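Local atomic coordinates of 1,4-dihydroxy-2-naphthoyl-CoA hydrolase (Escherichia coli, PDB entry 1VH5), a protein that hydrolyses 1,4-dihydroxy-2-naphthoyl-CoA to 1,4-dihydroxy-2-naphthoate and CoA in menaquinone biosynthesis, and also cleaves many other acyl-CoA thioesters. Residues Asp36-Val44 / Ala95-Pro106. Sequence-based numbering, arbitrary orientation.
Sequences DTLEATMPV and AREGRVRGVCKP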
# COMPACT_ATOMS: atom_id res chain seq x y z
N ASP A 36 8.90 -17.87 -14.57
CA ASP A 36 9.69 -17.01 -13.68
C ASP A 36 9.05 -15.65 -13.42
O ASP A 36 9.77 -14.73 -13.01
CB ASP A 36 11.16 -16.88 -14.18
CG ASP A 36 11.26 -16.30 -15.58
OD1 ASP A 36 12.32 -16.44 -16.25
OD2 ASP A 36 10.33 -15.68 -16.11
N THR A 37 7.75 -15.54 -13.69
CA THR A 37 7.03 -14.30 -13.45
C THR A 37 5.63 -14.61 -12.99
O THR A 37 5.10 -15.68 -13.26
CB THR A 37 6.95 -13.37 -14.67
OG1 THR A 37 6.29 -14.04 -15.75
CG2 THR A 37 8.34 -13.03 -15.22
N LEU A 38 5.02 -13.66 -12.28
CA LEU A 38 3.63 -13.80 -11.85
C LEU A 38 2.90 -12.49 -12.15
O LEU A 38 3.42 -11.41 -11.84
CB LEU A 38 3.58 -14.19 -10.38
CG LEU A 38 2.23 -14.54 -9.76
CD1 LEU A 38 1.56 -15.75 -10.45
CD2 LEU A 38 2.41 -14.78 -8.28
N GLU A 39 1.73 -12.53 -12.80
CA GLU A 39 0.99 -11.30 -13.11
C GLU A 39 -0.41 -11.34 -12.52
O GLU A 39 -1.09 -12.38 -12.50
CB GLU A 39 0.82 -11.08 -14.63
CG GLU A 39 2.11 -11.18 -15.41
CD GLU A 39 1.93 -10.99 -16.91
OE1 GLU A 39 0.77 -10.81 -17.37
OE2 GLU A 39 2.96 -11.01 -17.62
N ALA A 40 -0.84 -10.17 -12.04
CA ALA A 40 -2.21 -9.99 -11.58
C ALA A 40 -2.71 -8.62 -11.97
O ALA A 40 -1.92 -7.67 -12.10
CB ALA A 40 -2.30 -10.18 -10.11
N THR A 41 -4.03 -8.48 -12.14
CA THR A 41 -4.61 -7.17 -12.42
C THR A 41 -5.53 -6.70 -11.30
O THR A 41 -5.93 -7.44 -10.44
CB THR A 41 -5.41 -7.16 -13.74
OG1 THR A 41 -6.51 -8.09 -13.62
CG2 THR A 41 -4.54 -7.60 -14.92
N MET A 42 -5.84 -5.40 -11.33
CA MET A 42 -6.67 -4.74 -10.33
C MET A 42 -7.39 -3.58 -10.98
O MET A 42 -6.80 -2.85 -11.77
CB MET A 42 -5.80 -4.21 -9.18
CG MET A 42 -6.51 -3.47 -8.03
SD MET A 42 -5.38 -2.87 -6.78
CE MET A 42 -4.61 -1.66 -7.68
N PRO A 43 -8.69 -3.41 -10.67
CA PRO A 43 -9.42 -2.31 -11.30
C PRO A 43 -9.02 -0.98 -10.68
O PRO A 43 -8.60 -0.93 -9.50
CB PRO A 43 -10.89 -2.62 -10.94
CG PRO A 43 -10.80 -3.31 -9.61
CD PRO A 43 -9.53 -4.15 -9.73
N VAL A 44 -9.13 0.07 -11.48
CA VAL A 44 -9.06 1.45 -11.03
C VAL A 44 -10.53 1.84 -10.87
O VAL A 44 -11.23 2.11 -11.83
CB VAL A 44 -8.31 2.38 -12.03
CG1 VAL A 44 -8.20 3.79 -11.45
CG2 VAL A 44 -6.92 1.83 -12.40
N ALA A 95 -3.15 6.62 -13.03
CA ALA A 95 -4.10 5.83 -13.83
C ALA A 95 -5.51 6.23 -13.38
O ALA A 95 -5.70 6.61 -12.23
CB ALA A 95 -3.87 4.35 -13.63
N ARG A 96 -6.49 6.14 -14.27
CA ARG A 96 -7.81 6.66 -13.94
C ARG A 96 -8.95 5.74 -14.31
O ARG A 96 -10.08 5.99 -13.91
CB ARG A 96 -8.02 8.04 -14.58
CG ARG A 96 -8.32 8.00 -16.10
CD ARG A 96 -9.81 8.01 -16.39
NE ARG A 96 -10.20 8.69 -17.63
CZ ARG A 96 -11.45 8.72 -18.08
NH1 ARG A 96 -11.74 9.35 -19.22
NH2 ARG A 96 -12.42 8.11 -17.40
N GLU A 97 -8.64 4.68 -15.06
CA GLU A 97 -9.69 3.78 -15.54
C GLU A 97 -9.12 2.44 -15.97
O GLU A 97 -7.90 2.23 -15.96
CB GLU A 97 -10.48 4.42 -16.67
CG GLU A 97 -9.66 4.56 -17.93
CD GLU A 97 -10.16 5.61 -18.90
OE1 GLU A 97 -11.39 5.69 -19.12
OE2 GLU A 97 -9.31 6.35 -19.44
N GLY A 98 -10.02 1.52 -16.29
CA GLY A 98 -9.63 0.17 -16.65
C GLY A 98 -9.01 -0.60 -15.51
O GLY A 98 -9.39 -0.42 -14.36
N ARG A 99 -8.09 -1.49 -15.86
CA ARG A 99 -7.40 -2.31 -14.88
C ARG A 99 -5.94 -2.07 -15.06
O ARG A 99 -5.48 -1.89 -16.18
CB ARG A 99 -7.70 -3.80 -15.06
CG ARG A 99 -9.18 -4.16 -14.89
CD ARG A 99 -9.46 -5.64 -15.07
NE ARG A 99 -8.89 -6.47 -14.01
CZ ARG A 99 -9.47 -6.69 -12.85
NH1 ARG A 99 -8.89 -7.46 -11.95
NH2 ARG A 99 -10.66 -6.14 -12.57
N VAL A 100 -5.20 -2.08 -13.96
CA VAL A 100 -3.74 -2.06 -14.05
C VAL A 100 -3.21 -3.45 -13.84
O VAL A 100 -3.89 -4.29 -13.28
CB VAL A 100 -3.08 -1.07 -13.02
CG1 VAL A 100 -3.43 0.36 -13.40
CG2 VAL A 100 -3.45 -1.41 -11.58
N ARG A 101 -2.00 -3.69 -14.36
CA ARG A 101 -1.40 -5.02 -14.30
C ARG A 101 -0.05 -4.98 -13.59
O ARG A 101 0.84 -4.24 -14.01
CB ARG A 101 -1.23 -5.58 -15.70
CG ARG A 101 -0.63 -7.02 -15.74
CD ARG A 101 -0.37 -7.50 -17.18
NE ARG A 101 -1.63 -7.61 -17.89
CZ ARG A 101 -2.33 -8.73 -18.00
NH1 ARG A 101 -3.51 -8.70 -18.61
NH2 ARG A 101 -1.86 -9.86 -17.48
N GLY A 102 0.10 -5.79 -12.55
CA GLY A 102 1.40 -5.96 -11.93
C GLY A 102 2.12 -7.17 -12.48
O GLY A 102 1.52 -8.25 -12.62
N VAL A 103 3.40 -6.98 -12.76
CA VAL A 103 4.26 -8.01 -13.32
C VAL A 103 5.40 -8.19 -12.32
O VAL A 103 6.16 -7.25 -12.09
CB VAL A 103 4.86 -7.60 -14.72
CG1 VAL A 103 5.72 -8.71 -15.26
CG2 VAL A 103 3.75 -7.24 -15.74
N CYS A 104 5.49 -9.36 -11.71
CA CYS A 104 6.42 -9.59 -10.60
C CYS A 104 7.50 -10.57 -11.08
O CYS A 104 7.16 -11.64 -11.62
CB CYS A 104 5.62 -10.20 -9.44
SG CYS A 104 6.58 -10.70 -8.00
N LYS A 105 8.76 -10.22 -10.86
CA LYS A 105 9.90 -11.10 -11.20
C LYS A 105 10.88 -11.12 -9.99
O LYS A 105 10.95 -10.16 -9.24
CB LYS A 105 10.62 -10.58 -12.45
CG LYS A 105 11.61 -9.44 -12.20
CD LYS A 105 12.36 -9.12 -13.49
CE LYS A 105 13.39 -8.03 -13.24
NZ LYS A 105 14.09 -7.61 -14.50
N PRO A 106 11.62 -12.19 -9.79
CA PRO A 106 12.57 -12.23 -8.68
C PRO A 106 13.84 -11.42 -8.96
O PRO A 106 14.35 -11.43 -10.09
CB PRO A 106 12.92 -13.72 -8.57
CG PRO A 106 12.84 -14.20 -9.99
CD PRO A 106 11.65 -13.45 -10.58
O HOH W 1 -12.24 0.02 -13.73
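V100 packs against M42 on the buried face of two antiparallel strands, and against V44 just past the end of one of them. Its CG2 lies 4.1 Å from M42 CE, and its CG1 lies 3.9 Å from V44 CG2. V44 CG2 also meets A95 CB, while V44 CG1 lies against the backbone of R96 and E97. M42, A40, L38 and C104 line the same face and touch helix 57-74. This is the hot-dog fold of acyl-CoA thioesterases, in which a curved antiparallel sheet wraps around a long central helix. Strands 38-43 and 99-106 are neighbours in that sheet. L38, A40 and M42 each exchange two backbone hydrogen bonds with C104, G102 and V100, respectively. Beyond the strand end, V44 N donates an almost straight bond to G98 O (2.9 Å, 176°), and a water bridges V44 O and G98 O. The other face carries the charged and hydroxyl side chains E39, T41, R99 and R101, with V103 and P43 among them. R99 bends at chi3 (68°) and turns its guanidinium edge to T41. Its NE (2.9 Å) and NH1 (3.0 Å) both donate to T41 OG1, which lies in the guanidinium plane and also bonds to E31. R99 NH2 forms a salt bridge with D27. A leucine in place of R99 would probably leave D27 without this countercharge and T41 OG1 without two donors. T41 CG2 sits over the guanidinium face of R101, whose NH2 makes a salt bridge to E39 OE1 (2.8 Å), with the oxygen tilted 27° from the guanidinium plane.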